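Long-range contact in EAL domain protein (Vibrio cholerae serotype O1, PDB 6IJ2), which probably hydrolyses the cyclic dinucleotides c-di-GMP and cGAMP as a metal-dependent EAL phosphodiesterase, held here with its product 5'-pGpG: residues Arg68-Ile80 against Lys91-Val103. The protein carries 1 engineered substitution. Residues are numbered along the deposited sequence; the frame is centred on the assembly and turned at random.
With CA (calcium ion), chain J; nucleotides of chain B.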
ATOM      1  N   ARG A  68     -24.965  -8.346  -0.934  1.00 58.75           N
ATOM      2  CA  ARG A  68     -23.968  -7.465  -0.328  1.00 58.34           C
ATOM      3  C   ARG A  68     -24.595  -6.170   0.168  1.00 53.45           C
ATOM      4  O   ARG A  68     -24.300  -5.707   1.277  1.00 50.54           O
ATOM      5  CB  ARG A  68     -22.854  -7.157  -1.332  1.00 65.23           C
ATOM      6  CG  ARG A  68     -21.679  -8.113  -1.278  1.00 82.01           C
ATOM      7  CD  ARG A  68     -20.736  -7.917  -2.448  1.00 97.10           C
ATOM      8  NE  ARG A  68     -21.471  -7.765  -3.699  1.00113.41           N
ATOM      9  CZ  ARG A  68     -20.917  -7.821  -4.905  1.00123.58           C
ATOM     10  NH1 ARG A  68     -19.613  -8.025  -5.029  1.00124.58           N
ATOM     11  NH2 ARG A  68     -21.667  -7.666  -5.989  1.00130.20           N
ATOM     12  N   TYR A  69     -25.450  -5.557  -0.653  1.00 59.41           N
ATOM     13  CA  TYR A  69     -26.046  -4.283  -0.267  1.00 63.54           C
ATOM     14  C   TYR A  69     -26.978  -4.450   0.924  1.00 55.62           C
ATOM     15  O   TYR A  69     -26.931  -3.657   1.871  1.00 53.69           O
ATOM     16  CB  TYR A  69     -26.779  -3.667  -1.457  1.00 73.40           C
ATOM     17  CG  TYR A  69     -25.919  -3.567  -2.694  1.00 86.97           C
ATOM     18  CD1 TYR A  69     -24.985  -2.549  -2.833  1.00 90.80           C
ATOM     19  CD2 TYR A  69     -26.032  -4.499  -3.719  1.00 94.85           C
ATOM     20  CE1 TYR A  69     -24.191  -2.458  -3.960  1.00 92.53           C
ATOM     21  CE2 TYR A  69     -25.243  -4.416  -4.850  1.00 99.09           C
ATOM     22  CZ  TYR A  69     -24.325  -3.393  -4.966  1.00 97.54           C
ATOM     23  OH  TYR A  69     -23.538  -3.308  -6.092  1.00100.25           O
ATOM     24  N   LEU A  70     -27.821  -5.485   0.904  1.00 54.61           N
ATOM     25  CA  LEU A  70     -28.702  -5.742   2.039  1.00 61.16           C
ATOM     26  C   LEU A  70     -27.894  -6.066   3.289  1.00 60.40           C
ATOM     27  O   LEU A  70     -28.250  -5.645   4.397  1.00 56.78           O
ATOM     28  CB  LEU A  70     -29.660  -6.888   1.704  1.00 61.43           C
ATOM     29  CG  LEU A  70     -31.070  -6.947   2.310  1.00 73.77           C
ATOM     30  CD1 LEU A  70     -31.845  -8.114   1.708  1.00 78.58           C
ATOM     31  CD2 LEU A  70     -31.059  -7.053   3.829  1.00 73.50           C
ATOM     32  N   PHE A  71     -26.800  -6.811   3.127  1.00 56.96           N
ATOM     33  CA  PHE A  71     -25.959  -7.155   4.268  1.00 49.24           C
ATOM     34  C   PHE A  71     -25.301  -5.915   4.863  1.00 49.00           C
ATOM     35  O   PHE A  71     -25.255  -5.753   6.090  1.00 46.83           O
ATOM     36  CB  PHE A  71     -24.909  -8.185   3.837  1.00 49.34           C
ATOM     37  CG  PHE A  71     -23.851  -8.420   4.863  1.00 49.73           C
ATOM     38  CD1 PHE A  71     -24.123  -9.177   5.989  1.00 47.37           C
ATOM     39  CD2 PHE A  71     -22.593  -7.864   4.717  1.00 46.75           C
ATOM     40  CE1 PHE A  71     -23.158  -9.381   6.950  1.00 45.16           C
ATOM     41  CE2 PHE A  71     -21.628  -8.065   5.671  1.00 46.54           C
ATOM     42  CZ  PHE A  71     -21.913  -8.827   6.792  1.00 43.28           C
ATOM     43  N   ASP A  72     -24.798  -5.025   4.005  1.00 46.53           N
ATOM     44  CA  ASP A  72     -24.175  -3.791   4.474  1.00 48.85           C
ATOM     45  C   ASP A  72     -25.158  -2.955   5.287  1.00 48.10           C
ATOM     46  O   ASP A  72     -24.853  -2.523   6.404  1.00 48.27           O
ATOM     47  CB  ASP A  72     -23.650  -2.999   3.278  1.00 47.49           C
ATOM     48  CG  ASP A  72     -22.814  -1.819   3.689  1.00 62.80           C
ATOM     49  OD1 ASP A  72     -21.783  -2.034   4.362  1.00 63.24           O
ATOM     50  OD2 ASP A  72     -23.181  -0.678   3.336  1.00 73.24           O
ATOM     51  N   GLN A  73     -26.352  -2.723   4.740  1.00 47.59           N
ATOM     52  CA  GLN A  73     -27.356  -1.946   5.462  1.00 55.10           C
ATOM     53  C   GLN A  73     -27.721  -2.607   6.787  1.00 56.94           C
ATOM     54  O   GLN A  73     -27.903  -1.921   7.798  1.00 54.23           O
ATOM     55  CB  GLN A  73     -28.595  -1.757   4.585  1.00 54.43           C
ATOM     56  CG  GLN A  73     -28.283  -1.100   3.253  1.00 62.91           C
ATOM     57  CD  GLN A  73     -29.515  -0.588   2.535  1.00 80.94           C
ATOM     58  OE1 GLN A  73     -29.587   0.586   2.170  1.00 90.56           O
ATOM     59  NE2 GLN A  73     -30.489  -1.467   2.317  1.00 81.72           N
ATOM     60  N   MET A  74     -27.817  -3.940   6.803  1.00 53.46           N
ATOM     61  CA  MET A  74     -28.135  -4.650   8.038  1.00 58.26           C
ATOM     62  C   MET A  74     -27.046  -4.467   9.089  1.00 51.60           C
ATOM     63  O   MET A  74     -27.348  -4.244  10.268  1.00 45.28           O
ATOM     64  CB  MET A  74     -28.356  -6.134   7.747  1.00 73.82           C
ATOM     65  CG  MET A  74     -29.741  -6.461   7.218  1.00 95.74           C
ATOM     66  SD  MET A  74     -30.866  -7.013   8.516  1.00111.67           S
ATOM     67  CE  MET A  74     -30.355  -8.723   8.699  1.00118.86           C
ATOM     68  N   CYS A  75     -25.773  -4.569   8.687  1.00 45.03           N
ATOM     69  CA  CYS A  75     -24.674  -4.340   9.628  1.00 41.79           C
ATOM     70  C   CYS A  75     -24.778  -2.972  10.280  1.00 40.04           C
ATOM     71  O   CYS A  75     -24.505  -2.821  11.475  1.00 39.89           O
ATOM     72  CB  CYS A  75     -23.320  -4.451   8.929  1.00 41.74           C
ATOM     73  SG  CYS A  75     -22.748  -6.101   8.621  1.00 45.72           S
ATOM     74  N   ARG A  76     -25.138  -1.958   9.497  1.00 42.60           N
ATOM     75  CA  ARG A  76     -25.210  -0.608  10.033  1.00 36.69           C
ATOM     76  C   ARG A  76     -26.330  -0.478  11.052  1.00 39.08           C
ATOM     77  O   ARG A  76     -26.134   0.104  12.121  1.00 38.95           O
ATOM     78  CB  ARG A  76     -25.395   0.388   8.895  1.00 37.33           C
ATOM     79  CG  ARG A  76     -24.181   0.434   7.969  1.00 39.55           C
ATOM     80  CD  ARG A  76     -24.414   1.376   6.827  1.00 42.45           C
ATOM     81  NE  ARG A  76     -23.292   1.368   5.905  1.00 43.74           N
ATOM     82  CZ  ARG A  76     -23.011   2.363   5.075  1.00 48.59           C
ATOM     83  NH1 ARG A  76     -23.774   3.449   5.073  1.00 45.34           N
ATOM     84  NH2 ARG A  76     -21.965   2.278   4.262  1.00 45.82           N
ATOM     85  N   VAL A  77     -27.503  -1.033  10.746  1.00 39.62           N
ATOM     86  CA  VAL A  77     -28.655  -0.884  11.625  1.00 40.77           C
ATOM     87  C   VAL A  77     -28.460  -1.667  12.918  1.00 47.04           C
ATOM     88  O   VAL A  77     -28.800  -1.186  14.009  1.00 41.28           O
ATOM     89  CB  VAL A  77     -29.937  -1.313  10.890  1.00 50.45           C
ATOM     90  CG1 VAL A  77     -31.110  -1.310  11.847  1.00 47.52           C
ATOM     91  CG2 VAL A  77     -30.208  -0.390   9.713  1.00 46.29           C
ATOM     92  N   LYS A  78     -27.935  -2.891  12.823  1.00 45.34           N
ATOM     93  CA  LYS A  78     -27.709  -3.698  14.020  1.00 43.44           C
ATOM     94  C   LYS A  78     -26.674  -3.055  14.933  1.00 41.05           C
ATOM     95  O   LYS A  78     -26.826  -3.070  16.163  1.00 41.65           O
ATOM     96  CB  LYS A  78     -27.258  -5.104  13.632  1.00 43.08           C
ATOM     97  CG  LYS A  78     -28.327  -5.950  12.972  1.00 43.48           C
ATOM     98  CD  LYS A  78     -27.730  -7.260  12.485  1.00 44.20           C
ATOM     99  CE  LYS A  78     -28.800  -8.181  11.918  1.00 49.74           C
ATOM    100  NZ  LYS A  78     -29.748  -8.661  12.960  1.00 51.14           N
ATOM    101  N   ALA A  79     -25.607  -2.500  14.350  1.00 36.22           N
ATOM    102  CA  ALA A  79     -24.567  -1.856  15.149  1.00 34.24           C
ATOM    103  C   ALA A  79     -25.114  -0.635  15.873  1.00 39.73           C
ATOM    104  O   ALA A  79     -24.855  -0.433  17.065  1.00 37.79           O
ATOM    105  CB  ALA A  79     -23.388  -1.453  14.263  1.00 32.78           C
ATOM    106  N   ILE A  80     -25.879   0.194  15.161  1.00 37.29           N
ATOM    107  CA  ILE A  80     -26.460   1.383  15.778  1.00 37.88           C
ATOM    108  C   ILE A  80     -27.482   0.993  16.840  1.00 41.07           C
ATOM    109  O   ILE A  80     -27.516   1.575  17.933  1.00 40.77           O
ATOM    110  CB  ILE A  80     -27.070   2.290  14.690  1.00 38.86           C
ATOM    111  CG1 ILE A  80     -25.969   2.847  13.780  1.00 40.87           C
ATOM    112  CG2 ILE A  80     -27.920   3.412  15.309  1.00 39.73           C
ATOM    113  CD1 ILE A  80     -26.493   3.524  12.536  1.00 37.24           C
ATOM    114  N   LYS A  91     -17.959   7.279  20.358  1.00 30.81           N
ATOM    115  CA  LYS A  91     -18.024   7.006  18.924  1.00 28.82           C
ATOM    116  C   LYS A  91     -18.353   5.544  18.627  1.00 26.20           C
ATOM    117  O   LYS A  91     -17.947   4.634  19.354  1.00 25.97           O
ATOM    118  CB  LYS A  91     -16.706   7.395  18.253  1.00 30.38           C
ATOM    119  CG  LYS A  91     -16.381   8.892  18.375  1.00 40.44           C
ATOM    120  CD  LYS A  91     -16.902   9.685  17.194  1.00 47.42           C
ATOM    121  CE  LYS A  91     -16.636  11.179  17.365  1.00 55.51           C
ATOM    122  NZ  LYS A  91     -15.182  11.464  17.478  1.00 60.95           N
ATOM    123  N   LEU A  92     -19.131   5.336  17.563  1.00 28.86           N
ATOM    124  CA  LEU A  92     -19.397   4.020  16.997  1.00 29.70           C
ATOM    125  C   LEU A  92     -18.713   3.937  15.631  1.00 26.90           C
ATOM    126  O   LEU A  92     -19.001   4.740  14.738  1.00 30.44           O
ATOM    127  CB  LEU A  92     -20.904   3.778  16.881  1.00 30.39           C
ATOM    128  CG  LEU A  92     -21.317   2.486  16.168  1.00 32.06           C
ATOM    129  CD1 LEU A  92     -20.837   1.260  16.952  1.00 32.13           C
ATOM    130  CD2 LEU A  92     -22.796   2.422  15.868  1.00 36.13           C
ATOM    131  N   SER A  93     -17.814   2.970  15.467  1.00 26.20           N
ATOM    132  CA  SER A  93     -17.028   2.834  14.241  1.00 26.53           C
ATOM    133  C   SER A  93     -17.491   1.591  13.499  1.00 31.48           C
ATOM    134  O   SER A  93     -17.519   0.499  14.072  1.00 33.01           O
ATOM    135  CB  SER A  93     -15.541   2.754  14.548  1.00 27.61           C
ATOM    136  OG  SER A  93     -14.768   2.975  13.376  1.00 33.44           O
ATOM    137  N   ILE A  94     -17.862   1.761  12.232  1.00 31.54           N
ATOM    138  CA  ILE A  94     -18.477   0.703  11.440  1.00 29.63           C
ATOM    139  C   ILE A  94     -17.598   0.439  10.235  1.00 31.61           C
ATOM    140  O   ILE A  94     -17.122   1.377   9.585  1.00 30.69           O
ATOM    141  CB  ILE A  94     -19.906   1.065  10.993  1.00 29.63           C
ATOM    142  CG1 ILE A  94     -20.777   1.325  12.224  1.00 29.54           C
ATOM    143  CG2 ILE A  94     -20.519  -0.059  10.148  1.00 31.75           C
ATOM    144  CD1 ILE A  94     -22.094   2.018  11.906  1.00 32.46           C
ATOM    145  N   ASN A  95     -17.384  -0.837   9.943  1.00 30.39           N
ATOM    146  CA  ASN A  95     -16.587  -1.222   8.786  1.00 32.34           C
ATOM    147  C   ASN A  95     -17.427  -1.092   7.525  1.00 42.21           C
ATOM    148  O   ASN A  95     -18.545  -1.610   7.461  1.00 41.04           O
ATOM    149  CB  ASN A  95     -16.088  -2.659   8.932  1.00 32.95           C
ATOM    150  CG  ASN A  95     -15.013  -2.800   9.994  1.00 37.44           C
ATOM    151  OD1 ASN A  95     -13.850  -2.476   9.757  1.00 40.16           O
ATOM    152  ND2 ASN A  95     -15.396  -3.287  11.167  1.00 31.74           N
ATOM    153  N   PHE A  96     -16.907  -0.389   6.527  1.00 36.65           N
ATOM    154  CA  PHE A  96     -17.644  -0.183   5.288  1.00 47.13           C
ATOM    155  C   PHE A  96     -17.249  -1.294   4.327  1.00 53.75           C
ATOM    156  O   PHE A  96     -16.101  -1.353   3.882  1.00 49.24           O
ATOM    157  CB  PHE A  96     -17.361   1.199   4.703  1.00 50.36           C
ATOM    158  CG  PHE A  96     -18.330   1.630   3.621  1.00 53.83           C
ATOM    159  CD1 PHE A  96     -19.018   0.702   2.849  1.00 60.67           C
ATOM    160  CD2 PHE A  96     -18.544   2.973   3.374  1.00 56.00           C
ATOM    161  CE1 PHE A  96     -19.887   1.104   1.852  1.00 61.98           C
ATOM    162  CE2 PHE A  96     -19.417   3.383   2.381  1.00 59.82           C
ATOM    163  CZ  PHE A  96     -20.088   2.447   1.620  1.00 62.29           C
ATOM    164  N   LEU A  97     -18.211  -2.161   4.003  1.00 64.83           N
ATOM    165  CA  LEU A  97     -18.011  -3.272   3.087  1.00 71.41           C
ATOM    166  C   LEU A  97     -17.401  -2.777   1.775  1.00 75.63           C
ATOM    167  O   LEU A  97     -17.999  -1.918   1.108  1.00 83.29           O
ATOM    168  CB  LEU A  97     -19.338  -3.981   2.819  1.00 74.20           C
ATOM    169  CG  LEU A  97     -19.280  -5.224   1.924  1.00 77.83           C
ATOM    170  CD1 LEU A  97     -18.804  -6.442   2.706  1.00 72.63           C
ATOM    171  CD2 LEU A  97     -20.625  -5.490   1.264  1.00 85.55           C
ATOM    172  N   PRO A  98     -16.223  -3.285   1.383  1.00 69.19           N
ATOM    173  CA  PRO A  98     -15.521  -2.792   0.185  1.00 76.90           C
ATOM    174  C   PRO A  98     -16.407  -2.484  -1.020  1.00 86.37           C
ATOM    175  O   PRO A  98     -17.119  -3.348  -1.547  1.00 79.98           O
ATOM    176  CB  PRO A  98     -14.543  -3.933  -0.099  1.00 73.16           C
ATOM    177  CG  PRO A  98     -14.160  -4.390   1.281  1.00 57.77           C
ATOM    178  CD  PRO A  98     -15.433  -4.305   2.094  1.00 63.57           C
ATOM    179  N   ASN A  99     -16.326  -1.228  -1.471  1.00 97.96           N
ATOM    180  CA  ASN A  99     -17.379  -0.567  -2.230  1.00102.47           C
ATOM    181  C   ASN A  99     -17.172  -0.621  -3.740  1.00108.12           C
ATOM    182  O   ASN A  99     -17.763   0.189  -4.464  1.00109.24           O
ATOM    183  CB  ASN A  99     -17.505   0.893  -1.782  1.00 97.20           C
ATOM    184  CG  ASN A  99     -16.920   1.140  -0.402  1.00 89.61           C
ATOM    185  OD1 ASN A  99     -16.160   0.327   0.120  1.00 84.84           O
ATOM    186  ND2 ASN A  99     -17.265   2.277   0.192  1.00 89.28           N
ATOM    187  N   ALA A 100     -16.356  -1.553  -4.240  1.00110.92           N
ATOM    188  CA  ALA A 100     -16.281  -1.725  -5.686  1.00118.63           C
ATOM    189  C   ALA A 100     -17.621  -2.151  -6.264  1.00127.77           C
ATOM    190  O   ALA A 100     -17.826  -2.050  -7.479  1.00135.55           O
ATOM    191  CB  ALA A 100     -15.208  -2.746  -6.058  1.00118.41           C
ATOM    192  N   ILE A 101     -18.530  -2.632  -5.419  1.00127.49           N
ATOM    193  CA  ILE A 101     -19.894  -2.905  -5.826  1.00131.43           C
ATOM    194  C   ILE A 101     -20.886  -1.933  -5.200  1.00130.20           C
ATOM    195  O   ILE A 101     -21.932  -1.663  -5.803  1.00135.37           O
ATOM    196  CB  ILE A 101     -20.270  -4.363  -5.504  1.00130.43           C
ATOM    197  CG1 ILE A 101     -19.836  -4.730  -4.078  1.00124.45           C
ATOM    198  CG2 ILE A 101     -19.615  -5.280  -6.525  1.00135.58           C
ATOM    199  CD1 ILE A 101     -20.851  -4.398  -2.989  1.00119.72           C
ATOM    200  N   TYR A 102     -20.576  -1.372  -4.028  1.00123.87           N
ATOM    201  CA  TYR A 102     -21.321  -0.244  -3.480  1.00120.34           C
ATOM    202  C   TYR A 102     -21.001   0.996  -4.308  1.00121.72           C
ATOM    203  O   TYR A 102     -20.742   2.074  -3.767  1.00116.86           O
ATOM    204  CB  TYR A 102     -20.968  -0.039  -2.002  1.00114.15           C
ATOM    205  CG  TYR A 102     -21.979   0.739  -1.178  1.00114.24           C
ATOM    206  CD1 TYR A 102     -21.963   2.129  -1.145  1.00112.62           C
ATOM    207  CD2 TYR A 102     -22.926   0.080  -0.401  1.00116.66           C
ATOM    208  CE1 TYR A 102     -22.872   2.841  -0.384  1.00112.78           C
ATOM    209  CE2 TYR A 102     -23.841   0.786   0.367  1.00114.97           C
ATOM    210  CZ  TYR A 102     -23.809   2.166   0.370  1.00113.95           C
ATOM    211  OH  TYR A 102     -24.712   2.877   1.129  1.00112.67           O
ATOM    212  N   VAL A 103     -20.984   0.833  -5.627  1.00128.39           N
ATOM    213  CA  VAL A 103     -20.762   1.923  -6.571  1.00130.28           C
ATOM    214  C   VAL A 103     -21.831   2.996  -6.387  1.00137.20           C
ATOM    215  O   VAL A 103     -21.476   4.162  -6.156  1.00136.58           O
ATOM    216  CB  VAL A 103     -20.732   1.410  -8.022  1.00127.00           C
ATOM    217  CG1 VAL A 103     -20.634   2.571  -8.998  1.00128.33           C
ATOM    218  CG2 VAL A 103     -19.582   0.443  -8.226  1.00122.74           C
TER
HETATM  219 CA    CA J 602     -11.807  -2.100  10.905  1.00 26.47          CA
ATOM    220  P     G B   2     -12.789 -10.050  13.422  1.00 48.41           P
ATOM    221  OP1   G B   2     -13.686  -9.398  14.312  1.00 47.10           O
ATOM    222  OP2   G B   2     -12.759 -11.474  13.361  1.00 50.86           O
ATOM    223  O5'   G B   2     -13.007  -9.523  11.953  1.00 48.70           O
ATOM    224  C5'   G B   2     -12.470 -10.199  10.823  1.00 50.75           C
ATOM    225  C4'   G B   2     -12.660  -9.358   9.592  1.00 51.06           C
ATOM    226  O4'   G B   2     -14.065  -9.099   9.405  1.00 51.26           O
ATOM    227  C3'   G B   2     -11.980  -7.989   9.617  1.00 49.23           C
ATOM    228  O3'   G B   2     -11.351  -7.684   8.387  1.00 50.68           O
ATOM    229  C2'   G B   2     -13.142  -7.025   9.800  1.00 48.04           C
ATOM    230  O2'   G B   2     -12.969  -5.746   9.252  1.00 47.48           O
ATOM    231  C1'   G B   2     -14.255  -7.761   9.067  1.00 49.99           C
ATOM    232  N9    G B   2     -15.551  -7.343   9.566  1.00 49.39           N
ATOM    233  C8    G B   2     -16.030  -7.481  10.842  1.00 48.27           C
ATOM    234  N7    G B   2     -17.204  -6.944  11.008  1.00 48.33           N
ATOM    235  C5    G B   2     -17.505  -6.396   9.775  1.00 49.50           C
ATOM    236  C6    G B   2     -18.645  -5.681   9.343  1.00 50.50           C
ATOM    237  O6    G B   2     -19.636  -5.360   9.989  1.00 50.98           O
ATOM    238  N1    G B   2     -18.548  -5.318   8.010  1.00 52.14           N
ATOM    239  C2    G B   2     -17.482  -5.597   7.199  1.00 54.68           C
ATOM    240  N2    G B   2     -17.569  -5.153   5.945  1.00 58.08           N
ATOM    241  N3    G B   2     -16.420  -6.276   7.583  1.00 51.86           N
ATOM    242  C4    G B   2     -16.496  -6.641   8.873  1.00 50.21           C
TER
HETATM  243  O   HOH W   1     -21.076  -1.007   6.495  1.00 54.51           O
HETATM  244  O   HOH W   2     -10.285  -2.219  12.650  1.00 27.32           O
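Phe96 presents one ring face to the guanidinium of Arg76, whose NH2 sits over the middle of the ring with Arg76 CZ 4.5 Å from the centroid of the Phe96 ring. The two planes stand 89° apart, so this cation-pi contact is made with the edge of the guanidinium, while the side chain of Asn99 lies over the opposite face of the ring. At the Phe96 edge comes CG of Tyr102, and Phe96 CZ in turn lies over a face of the Tyr102 ring. The Arg76 chain, extended from CG to NE, carries its charge this far; Thr111 and Tyr148 hydrogen-bond NH1 and NH2, and Asp72 closes a salt bridge one helical turn back, with OD2 3.3 Å from Arg76 NE. That carboxylate is turned 72° from the Tyr102 ring, its OD2 3.4 Å from Tyr102 CE2. A water links Asp72 OD1, at 2.5 Å, to the carbonyl O of Asn95.

In the TIM-barrel-like fold of EAL domains, the 68-80 part of helix 68-85 runs antiparallel to strand 91-96, the segment axes 9.2 Å apart at closest approach. Further toward the C-terminal part of the helix, Leu92 CD2 packs 3.8 Å from Ile80 CG1, and Ala79 rests on Leu92 and Ile94. Beyond the strand, Leu97 directs CD2 at Arg68, its CG anti to the backbone N (chi1 -177°), and Leu97 CA comes within 3.4 Å of N2 of G2 of chain B. Ile101, poorly ordered like Tyr102, covers one face of the Arg68 guanidinium. Facing the nucleotide, Asn95 gives OD1 to a calcium ion at 2.4 Å, a site completed in part by Glu45, Glu128, Asp158 and a phosphate of the bound RNA.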